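Local structure of putative GGDEF domain protein (Pseudomonas aeruginosa, 7E6G) at residues I232-Y236 with S237-N241; V203-S206 with V207-L210; Y86-M89 with M90-N94. The protein probably catalyses the condensation of two GTP molecules into cyclic di-GMP with release of two diphosphates, using magnesium, as a GGDEF-type diguanylate cyclase. One frame throughout, in Å; residues are numbered along the deposited sequence.

Interaction 1: residues I232-Y236 with S237-N241; sequences IGETY and SQTVN
Gln238 reaches back across Thr235 with an extended side chain at the start of helix 236-252 of the GGDEF domain, supplying one half of a capping box: Thr235 holds the N-cap position, and the residue three further on accepts its backbone N-H, while the reciprocal bond from the Thr235 side chain is not made. From the base outward, Gln238 CB rests 3.6 Å from Glu234 CG. With Gln238 CG anti to the carbonyl carbon (chi1 -68°), Gln238 CG and then CD pass the methyl of Thr235, the two side chains crossing at about a right angle; Gln238 CD lies 3.6 Å from Thr235 CG2. At the tip, Gln238 OE1 receives Thr235 N at 3.0 Å, with the donor in the carbonyl plane and an N-H...O angle of 155°. The Thr235 methyl lies against the same amide that binds the Thr235 N-H. Thr235 O opens the helical ladder, taking Thr239 N at 3.2 Å and, weakly, Gln238 N. Glu234 leans over the same turn, bringing OE2 to 3.3 Å from Thr239 OG1, but its carboxylate is held by Arg242 through a salt bridge and by the backbone N of Arg231, while Thr239 OG1 bonds to His230. The Tyr236 side chain packs on helix 112-128. Its backbone takes up the ladder next, with Val240 N donating to Tyr236 O at 3.0 Å.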
ATOM      1  N   ILE A 232     -50.250  -9.741   8.439  1.00 50.81           N
ATOM      2  CA  ILE A 232     -49.157 -10.612   8.877  1.00 56.25           C
ATOM      3  C   ILE A 232     -49.601 -12.078   8.867  1.00 56.08           C
ATOM      4  O   ILE A 232     -50.762 -12.413   9.136  1.00 51.83           O
ATOM      5  CB  ILE A 232     -48.642 -10.182  10.265  1.00 59.46           C
ATOM      6  CG1 ILE A 232     -47.960  -8.808  10.178  1.00 61.49           C
ATOM      7  CG2 ILE A 232     -47.654 -11.196  10.827  1.00 53.58           C
ATOM      8  CD1 ILE A 232     -47.553  -8.232  11.532  1.00 60.97           C
ATOM      9  N   GLY A 233     -48.666 -12.965   8.533  1.00 54.93           N
ATOM     10  CA  GLY A 233     -49.003 -14.360   8.353  1.00 57.17           C
ATOM     11  C   GLY A 233     -49.452 -14.676   6.955  1.00 51.31           C
ATOM     12  O   GLY A 233     -50.185 -15.650   6.741  1.00 54.96           O
ATOM     13  N   GLU A 234     -49.026 -13.876   5.994  1.00 55.77           N
ATOM     14  CA  GLU A 234     -49.489 -13.931   4.623  1.00 48.31           C
ATOM     15  C   GLU A 234     -48.295 -13.630   3.735  1.00 50.21           C
ATOM     16  O   GLU A 234     -47.437 -12.816   4.095  1.00 49.50           O
ATOM     17  CB  GLU A 234     -50.615 -12.931   4.438  1.00 45.83           C
ATOM     18  CG  GLU A 234     -50.954 -12.530   3.042  1.00 50.50           C
ATOM     19  CD  GLU A 234     -52.026 -11.442   3.050  1.00 50.03           C
ATOM     20  OE1 GLU A 234     -53.219 -11.799   2.845  1.00 44.65           O
ATOM     21  OE2 GLU A 234     -51.679 -10.249   3.273  1.00 39.13           O
ATOM     22  N   THR A 235     -48.210 -14.326   2.611  1.00 47.26           N
ATOM     23  CA  THR A 235     -47.089 -14.129   1.709  1.00 47.48           C
ATOM     24  C   THR A 235     -47.246 -12.818   0.944  1.00 48.59           C
ATOM     25  O   THR A 235     -48.358 -12.311   0.772  1.00 49.65           O
ATOM     26  CB  THR A 235     -46.983 -15.306   0.751  1.00 47.54           C
ATOM     27  OG1 THR A 235     -45.625 -15.418   0.317  1.00 60.90           O
ATOM     28  CG2 THR A 235     -47.906 -15.115  -0.451  1.00 39.40           C
ATOM     29  N   TYR A 236     -46.114 -12.251   0.503  1.00 48.88           N
ATOM     30  CA  TYR A 236     -46.163 -10.987  -0.240  1.00 44.19           C
ATOM     31  C   TYR A 236     -46.973 -11.114  -1.528  1.00 42.06           C
ATOM     32  O   TYR A 236     -47.536 -10.121  -2.008  1.00 44.91           O
ATOM     33  CB  TYR A 236     -44.744 -10.480  -0.552  1.00 48.14           C
ATOM     34  CG  TYR A 236     -43.936 -11.344  -1.515  1.00 53.12           C
ATOM     35  CD1 TYR A 236     -44.097 -11.239  -2.895  1.00 49.23           C
ATOM     36  CD2 TYR A 236     -42.999 -12.258  -1.038  1.00 53.08           C
ATOM     37  CE1 TYR A 236     -43.355 -12.035  -3.759  1.00 53.97           C
ATOM     38  CE2 TYR A 236     -42.260 -13.050  -1.896  1.00 49.64           C
ATOM     39  CZ  TYR A 236     -42.444 -12.939  -3.247  1.00 52.47           C
ATOM     40  OH  TYR A 236     -41.711 -13.726  -4.098  1.00 56.59           O
ATOM     41  N   SER A 237     -47.059 -12.320  -2.092  1.00 39.75           N
ATOM     42  CA  SER A 237     -47.845 -12.510  -3.306  1.00 40.39           C
ATOM     43  C   SER A 237     -49.338 -12.367  -3.034  1.00 39.71           C
ATOM     44  O   SER A 237     -50.084 -11.865  -3.881  1.00 40.41           O
ATOM     45  CB  SER A 237     -47.537 -13.873  -3.924  1.00 40.13           C
ATOM     46  OG  SER A 237     -48.122 -14.012  -5.206  1.00 35.67           O
ATOM     47  N   GLN A 238     -49.794 -12.797  -1.858  1.00 43.38           N
ATOM     48  CA  GLN A 238     -51.214 -12.675  -1.544  1.00 41.49           C
ATOM     49  C   GLN A 238     -51.577 -11.226  -1.245  1.00 39.06           C
ATOM     50  O   GLN A 238     -52.668 -10.761  -1.610  1.00 35.88           O
ATOM     51  CB  GLN A 238     -51.563 -13.592  -0.382  1.00 38.90           C
ATOM     52  CG  GLN A 238     -51.467 -15.060  -0.746  1.00 42.48           C
ATOM     53  CD  GLN A 238     -51.311 -15.963   0.466  1.00 45.00           C
ATOM     54  OE1 GLN A 238     -50.591 -15.639   1.415  1.00 43.72           O
ATOM     55  NE2 GLN A 238     -51.994 -17.105   0.440  1.00 38.79           N
ATOM     56  N   THR A 239     -50.651 -10.491  -0.620  1.00 33.26           N
ATOM     57  CA  THR A 239     -50.778  -9.039  -0.537  1.00 39.45           C
ATOM     58  C   THR A 239     -50.929  -8.413  -1.919  1.00 40.95           C
ATOM     59  O   THR A 239     -51.849  -7.615  -2.153  1.00 42.90           O
ATOM     60  CB  THR A 239     -49.568  -8.437   0.163  1.00 36.27           C
ATOM     61  OG1 THR A 239     -49.197  -9.256   1.274  1.00 42.05           O
ATOM     62  CG2 THR A 239     -49.892  -7.034   0.638  1.00 38.66           C
ATOM     63  N   VAL A 240     -49.998  -8.720  -2.833  1.00 35.08           N
ATOM     64  CA  VAL A 240     -50.100  -8.175  -4.183  1.00 36.97           C
ATOM     65  C   VAL A 240     -51.453  -8.525  -4.792  1.00 38.19           C
ATOM     66  O   VAL A 240     -52.126  -7.664  -5.369  1.00 42.77           O
ATOM     67  CB  VAL A 240     -48.934  -8.662  -5.061  1.00 37.83           C
ATOM     68  CG1 VAL A 240     -49.217  -8.366  -6.522  1.00 29.14           C
ATOM     69  CG2 VAL A 240     -47.627  -7.999  -4.623  1.00 38.68           C
ATOM     70  N   ASN A 241     -51.891  -9.777  -4.636  1.00 36.32           N
ATOM     71  CA  ASN A 241     -53.169 -10.195  -5.208  1.00 37.37           C
ATOM     72  C   ASN A 241     -54.325  -9.364  -4.665  1.00 39.28           C
ATOM     73  O   ASN A 241     -55.245  -9.006  -5.409  1.00 38.64           O
ATOM     74  CB  ASN A 241     -53.400 -11.682  -4.941  1.00 37.54           C
ATOM     75  CG  ASN A 241     -52.672 -12.574  -5.936  1.00 42.42           C
ATOM     76  OD1 ASN A 241     -51.868 -12.105  -6.755  1.00 42.26           O
ATOM     77  ND2 ASN A 241     -52.944 -13.868  -5.865  1.00 45.61           N
TER

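Interaction 2: residues V203-S206 with V207-L210; sequences VRDS and VRTL
Arg208 sends CG anti to its own backbone N (chi1 -159°) and bends at chi3 (-84°), swinging its guanidinium back along the last turn of helix 193-208, where Asp205 turns CG toward the N side of its backbone to meet it. The result is an i to i+3 salt bridge at the C-terminal end of a helix in the GGDEF domain. It is a long one, 3.4 Å from Asp205 OD1 to Arg208 NH1, and a water closes the gap: it donates to Asp205 OD1 and accepts from Arg208 NH1, each at 2.9 Å. Carboxylate oxygen and water both sit at the guanidinium edge. Arg204, one turn back, runs alongside Arg208 in the same direction; the guanidinium planes stand 85° apart, and Arg208 NH2 lies over one face of the Arg204 group, 3.4 Å from Arg204 NH1. Both groups are drawn toward Asp256, in a salt bridge with Arg208 and a weak, long ion pair with Arg204; Arg204 is also paired with Glu201, which probably eases the crowding of charge. On another side of the helix Val203 and Val207 pack against Met166 of helix 152-168, and Ser206 OG bonds to Ala165 O. Along the backbone, Thr209 N donates to Asp205 O at 2.9 Å.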
ATOM      1  N   VAL A 203     -50.165  11.588  -4.244  1.00 42.74           N
ATOM      2  CA  VAL A 203     -49.716  10.922  -5.459  1.00 38.36           C
ATOM      3  C   VAL A 203     -50.767  11.035  -6.555  1.00 41.72           C
ATOM      4  O   VAL A 203     -50.453  11.310  -7.728  1.00 40.85           O
ATOM      5  CB  VAL A 203     -49.389   9.461  -5.136  1.00 33.05           C
ATOM      6  CG1 VAL A 203     -49.161   8.667  -6.408  1.00 29.74           C
ATOM      7  CG2 VAL A 203     -48.190   9.431  -4.216  1.00 36.07           C
ATOM      8  N   ARG A 204     -52.035  10.827  -6.192  1.00 40.43           N
ATOM      9  CA  ARG A 204     -53.083  10.901  -7.198  1.00 36.64           C
ATOM     10  C   ARG A 204     -53.316  12.328  -7.653  1.00 39.56           C
ATOM     11  O   ARG A 204     -53.575  12.550  -8.834  1.00 43.67           O
ATOM     12  CB  ARG A 204     -54.365  10.268  -6.686  1.00 37.60           C
ATOM     13  CG  ARG A 204     -54.093   8.920  -6.073  1.00 42.27           C
ATOM     14  CD  ARG A 204     -55.319   8.056  -6.041  1.00 44.58           C
ATOM     15  NE  ARG A 204     -56.518   8.778  -5.643  1.00 48.38           N
ATOM     16  CZ  ARG A 204     -57.613   8.838  -6.383  1.00 52.21           C
ATOM     17  NH1 ARG A 204     -58.669   9.512  -5.947  1.00 50.62           N
ATOM     18  NH2 ARG A 204     -57.643   8.225  -7.566  1.00 52.36           N
ATOM     19  N   ASP A 205     -53.209  13.310  -6.759  1.00 41.48           N
ATOM     20  CA  ASP A 205     -53.223  14.696  -7.217  1.00 40.40           C
ATOM     21  C   ASP A 205     -52.079  14.933  -8.189  1.00 41.58           C
ATOM     22  O   ASP A 205     -52.255  15.564  -9.238  1.00 42.33           O
ATOM     23  CB  ASP A 205     -53.127  15.671  -6.036  1.00 39.28           C
ATOM     24  CG  ASP A 205     -54.314  15.574  -5.076  1.00 52.73           C
ATOM     25  OD1 ASP A 205     -55.315  14.867  -5.385  1.00 47.82           O
ATOM     26  OD2 ASP A 205     -54.225  16.209  -3.991  1.00 51.59           O
ATOM     27  N   SER A 206     -50.892  14.428  -7.854  1.00 40.28           N
ATOM     28  CA  SER A 206     -49.734  14.613  -8.710  1.00 36.13           C
ATOM     29  C   SER A 206     -50.029  14.137 -10.123  1.00 41.35           C
ATOM     30  O   SER A 206     -49.839  14.882 -11.096  1.00 36.72           O
ATOM     31  CB  SER A 206     -48.544  13.860  -8.120  1.00 34.52           C
ATOM     32  OG  SER A 206     -47.343  14.522  -8.445  1.00 49.16           O
ATOM     33  N   VAL A 207     -50.535  12.902 -10.247  1.00 38.52           N
ATOM     34  CA  VAL A 207     -50.849  12.355 -11.566  1.00 36.68           C
ATOM     35  C   VAL A 207     -51.955  13.166 -12.233  1.00 36.79           C
ATOM     36  O   VAL A 207     -51.852  13.536 -13.409  1.00 38.02           O
ATOM     37  CB  VAL A 207     -51.215  10.862 -11.464  1.00 35.34           C
ATOM     38  CG1 VAL A 207     -51.687  10.321 -12.810  1.00 32.08           C
ATOM     39  CG2 VAL A 207     -50.013  10.077 -11.007  1.00 37.33           C
ATOM     40  N   ARG A 208     -53.009  13.489 -11.486  1.00 41.40           N
ATOM     41  CA  ARG A 208     -54.149  14.184 -12.070  1.00 37.75           C
ATOM     42  C   ARG A 208     -53.739  15.518 -12.696  1.00 36.95           C
ATOM     43  O   ARG A 208     -54.149  15.836 -13.816  1.00 37.05           O
ATOM     44  CB  ARG A 208     -55.230  14.374 -11.007  1.00 33.17           C
ATOM     45  CG  ARG A 208     -56.621  14.602 -11.589  1.00 41.09           C
ATOM     46  CD  ARG A 208     -57.693  14.729 -10.507  1.00 38.48           C
ATOM     47  NE  ARG A 208     -58.184  13.430 -10.052  1.00 41.76           N
ATOM     48  CZ  ARG A 208     -57.866  12.880  -8.879  1.00 45.03           C
ATOM     49  NH1 ARG A 208     -57.049  13.521  -8.046  1.00 37.37           N
ATOM     50  NH2 ARG A 208     -58.354  11.688  -8.538  1.00 42.51           N
ATOM     51  N   THR A 209     -52.907  16.295 -12.016  1.00 30.57           N
ATOM     52  CA  THR A 209     -52.625  17.641 -12.502  1.00 36.75           C
ATOM     53  C   THR A 209     -51.530  17.674 -13.560  1.00 36.50           C
ATOM     54  O   THR A 209     -51.172  18.755 -14.039  1.00 38.64           O
ATOM     55  CB  THR A 209     -52.243  18.549 -11.333  1.00 33.96           C
ATOM     56  OG1 THR A 209     -50.924  18.209 -10.901  1.00 39.02           O
ATOM     57  CG2 THR A 209     -53.232  18.374 -10.176  1.00 34.33           C
ATOM     58  N   LEU A 210     -50.985  16.521 -13.913  1.00 37.31           N
ATOM     59  CA  LEU A 210     -49.980  16.439 -14.957  1.00 33.10           C
ATOM     60  C   LEU A 210     -50.545  16.902 -16.295  1.00 33.08           C
ATOM     61  O   LEU A 210     -51.691  16.601 -16.647  1.00 31.17           O
ATOM     62  CB  LEU A 210     -49.509  14.999 -15.077  1.00 36.74           C
ATOM     63  CG  LEU A 210     -48.043  14.710 -15.286  1.00 40.74           C
ATOM     64  CD1 LEU A 210     -47.176  15.695 -14.521  1.00 32.75           C
ATOM     65  CD2 LEU A 210     -47.861  13.291 -14.801  1.00 44.60           C
TER
HETATM   66  O   HOH W   1     -56.844  12.392  -5.364  1.00 51.41           O

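Interaction 3: residues Y86-M89 with M90-N94; sequences YQQM and MRDLN
Met90 and Tyr86 meet one turn apart on the long helix 27-102, Met90 N donating to Tyr86 O at 3.0 Å while Met90 CB rests 3.6 Å from the same oxygen. The thioether of Met90 then leads away from this turn: CG is anti to the backbone N (chi1 176°) and the chain bends at chi2, which carries it to Met90 of the second subunit and to an aromatic side chain of another protein in the assembly. Arg91 continues the ladder, its N bonded to Gln87 O at 2.9 Å. Its side chain crosses that of Gln88, whose OE1 lies near the plane of the guanidinium, but at 4.1 Å from Arg91 NE this is proximity rather than a bond. Asp92 makes the closest side-chain approach: Gln88 bends at chi2 (58°) and brings NE2 to 2.9 Å from Asp92 OD1; the planes of amide and carboxylate are turned 75° apart, and the angle at this pair is too poor for a hydrogen bond. The carboxylate finds its stronger partner in a basic side chain of another protein. Leu93 N donates to Met89 O at 3.2 Å. Asn94 N bonds to Met90 O of its own chain, and its side-chain amide hydrogen-bonds to Asn94 of the second subunit. Gln87, Met90 and Asn94 each meet their own counterpart, at spacings of three and four residues, consistent with a parallel coiled coil. The chemistry implies that backbone bonds carry the turn itself, whereas its main side-chain attachments, polar at Gln87, Asp92 and Asn94 and apolar at Met90, serve association with neighbouring chains.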
ATOM      1  N   TYR A  86      -7.922  -1.671 -11.669  1.00 28.54           N
ATOM      2  CA  TYR A  86      -8.638  -2.916 -11.952  1.00 24.68           C
ATOM      3  C   TYR A  86      -9.966  -2.934 -11.208  1.00 30.03           C
ATOM      4  O   TYR A  86     -11.008  -3.321 -11.760  1.00 28.15           O
ATOM      5  CB  TYR A  86      -7.800  -4.137 -11.555  1.00 23.29           C
ATOM      6  CG  TYR A  86      -6.888  -4.686 -12.632  1.00 22.66           C
ATOM      7  CD1 TYR A  86      -7.330  -5.657 -13.518  1.00 19.08           C
ATOM      8  CD2 TYR A  86      -5.572  -4.235 -12.754  1.00 21.28           C
ATOM      9  CE1 TYR A  86      -6.495  -6.164 -14.492  1.00 18.70           C
ATOM     10  CE2 TYR A  86      -4.734  -4.733 -13.733  1.00 21.42           C
ATOM     11  CZ  TYR A  86      -5.203  -5.706 -14.604  1.00 22.09           C
ATOM     12  OH  TYR A  86      -4.372  -6.221 -15.591  1.00 24.29           O
ATOM     13  N   GLN A  87      -9.944  -2.484  -9.957  1.00 25.65           N
ATOM     14  CA  GLN A  87     -11.147  -2.517  -9.148  1.00 25.15           C
ATOM     15  C   GLN A  87     -12.162  -1.484  -9.612  1.00 30.80           C
ATOM     16  O   GLN A  87     -13.368  -1.685  -9.440  1.00 33.21           O
ATOM     17  CB  GLN A  87     -10.778  -2.313  -7.686  1.00 27.42           C
ATOM     18  CG  GLN A  87      -9.955  -3.457  -7.172  1.00 26.65           C
ATOM     19  CD  GLN A  87      -9.171  -3.099  -5.950  1.00 26.04           C
ATOM     20  OE1 GLN A  87      -9.736  -2.963  -4.876  1.00 31.01           O
ATOM     21  NE2 GLN A  87      -7.862  -2.976  -6.090  1.00 28.03           N
ATOM     22  N   GLN A  88     -11.706  -0.389 -10.226  1.00 31.43           N
ATOM     23  CA  GLN A  88     -12.654   0.566 -10.798  1.00 30.84           C
ATOM     24  C   GLN A  88     -13.341  -0.022 -12.026  1.00 35.07           C
ATOM     25  O   GLN A  88     -14.551   0.145 -12.206  1.00 36.67           O
ATOM     26  CB  GLN A  88     -11.959   1.881 -11.146  1.00 25.64           C
ATOM     27  CG  GLN A  88     -12.890   2.934 -11.713  1.00 36.77           C
ATOM     28  CD  GLN A  88     -14.046   3.270 -10.771  1.00 47.67           C
ATOM     29  OE1 GLN A  88     -13.938   3.112  -9.547  1.00 47.65           O
ATOM     30  NE2 GLN A  88     -15.167   3.724 -11.340  1.00 45.79           N
ATOM     31  N   MET A  89     -12.717  -0.748 -12.833  1.00 33.60           N
ATOM     32  CA  MET A  89     -13.335  -1.365 -13.884  1.00 37.53           C
ATOM     33  C   MET A  89     -14.285  -2.384 -13.462  1.00 39.07           C
ATOM     34  O   MET A  89     -15.250  -2.565 -14.039  1.00 34.04           O
ATOM     35  CB  MET A  89     -12.263  -2.045 -14.508  1.00 36.00           C
ATOM     36  CG  MET A  89     -12.320  -2.152 -15.924  1.00 38.90           C
ATOM     37  SD  MET A  89     -11.642  -3.696 -16.311  1.00 79.05           S
ATOM     38  CE  MET A  89     -12.952  -4.840 -16.428  1.00 65.36           C
ATOM     39  N   MET A  90     -13.900  -3.150 -12.505  1.00 35.93           N
ATOM     40  CA  MET A  90     -14.828  -4.121 -11.946  1.00 32.09           C
ATOM     41  C   MET A  90     -16.065  -3.442 -11.358  1.00 39.53           C
ATOM     42  O   MET A  90     -17.191  -3.949 -11.488  1.00 37.74           O
ATOM     43  CB  MET A  90     -14.093  -4.923 -10.888  1.00 28.36           C
ATOM     44  CG  MET A  90     -14.953  -5.873 -10.187  1.00 36.16           C
ATOM     45  SD  MET A  90     -15.547  -7.071 -11.356  1.00 33.92           S
ATOM     46  CE  MET A  90     -15.042  -8.572 -10.514  1.00 34.04           C
ATOM     47  N   ARG A  91     -15.863  -2.307 -10.679  1.00 37.65           N
ATOM     48  CA  ARG A  91     -16.955  -1.568 -10.059  1.00 32.14           C
ATOM     49  C   ARG A  91     -17.946  -1.079 -11.103  1.00 38.57           C
ATOM     50  O   ARG A  91     -19.164  -1.219 -10.939  1.00 40.36           O
ATOM     51  CB  ARG A  91     -16.375  -0.387  -9.288  1.00 35.92           C
ATOM     52  CG  ARG A  91     -16.990  -0.122  -7.949  1.00 45.14           C
ATOM     53  CD  ARG A  91     -18.012   0.995  -8.029  1.00 48.46           C
ATOM     54  NE  ARG A  91     -17.470   2.323  -7.728  1.00 54.44           N
ATOM     55  CZ  ARG A  91     -17.939   3.134  -6.772  1.00 58.48           C
ATOM     56  NH1 ARG A  91     -17.392   4.327  -6.604  1.00 55.49           N
ATOM     57  NH2 ARG A  91     -18.949   2.760  -5.981  1.00 53.50           N
ATOM     58  N   ASP A  92     -17.433  -0.472 -12.175  1.00 33.70           N
ATOM     59  CA  ASP A  92     -18.287  -0.016 -13.262  1.00 32.72           C
ATOM     60  C   ASP A  92     -19.071  -1.173 -13.878  1.00 35.61           C
ATOM     61  O   ASP A  92     -20.271  -1.043 -14.161  1.00 35.99           O
ATOM     62  CB  ASP A  92     -17.439   0.690 -14.311  1.00 30.00           C
ATOM     63  CG  ASP A  92     -16.807   1.954 -13.784  1.00 36.98           C
ATOM     64  OD1 ASP A  92     -17.307   2.491 -12.775  1.00 40.88           O
ATOM     65  OD2 ASP A  92     -15.806   2.424 -14.373  1.00 42.57           O
ATOM     66  N   LEU A  93     -18.413  -2.319 -14.084  1.00 39.85           N
ATOM     67  CA  LEU A  93     -19.125  -3.493 -14.583  1.00 38.74           C
ATOM     68  C   LEU A  93     -20.241  -3.932 -13.629  1.00 36.03           C
ATOM     69  O   LEU A  93     -21.353  -4.257 -14.068  1.00 38.96           O
ATOM     70  CB  LEU A  93     -18.137  -4.632 -14.818  1.00 39.81           C
ATOM     71  CG  LEU A  93     -18.739  -5.870 -15.476  1.00 46.97           C
ATOM     72  CD1 LEU A  93     -18.373  -5.883 -16.933  1.00 45.58           C
ATOM     73  CD2 LEU A  93     -18.246  -7.148 -14.814  1.00 49.73           C
ATOM     74  N   ASN A  94     -19.980  -3.944 -12.323  1.00 31.15           N
ATOM     75  CA  ASN A  94     -21.029  -4.373 -11.405  1.00 33.75           C
ATOM     76  C   ASN A  94     -22.183  -3.376 -11.386  1.00 37.47           C
ATOM     77  O   ASN A  94     -23.353  -3.770 -11.300  1.00 37.33           O
ATOM     78  CB  ASN A  94     -20.465  -4.570  -9.997  1.00 37.72           C
ATOM     79  CG  ASN A  94     -19.697  -5.880  -9.843  1.00 36.28           C
ATOM     80  OD1 ASN A  94     -19.631  -6.691 -10.770  1.00 35.36           O
ATOM     81  ND2 ASN A  94     -19.114  -6.090  -8.664  1.00 34.38           N
TER

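From the N terminus, interaction 3 comes first, on the long helix 27-102, followed by interaction 2 at the end of helix 193-208 and interaction 1 at the start of helix 236-252. They lie in series: each is a turn within a continuous run of chain, so none closes a long loop and none nests in or crosses another. Interactions 1 and 2 share the GGDEF domain, their centres about 28 Å apart, one facing helix 112-128 and the other helix 152-168. Interaction 3 stands off, its centre about 38 Å and 40 Å from theirs. Interactions 1 and 3 both touch the second subunit, so contacts with it occur both on the long helix and in the GGDEF domain.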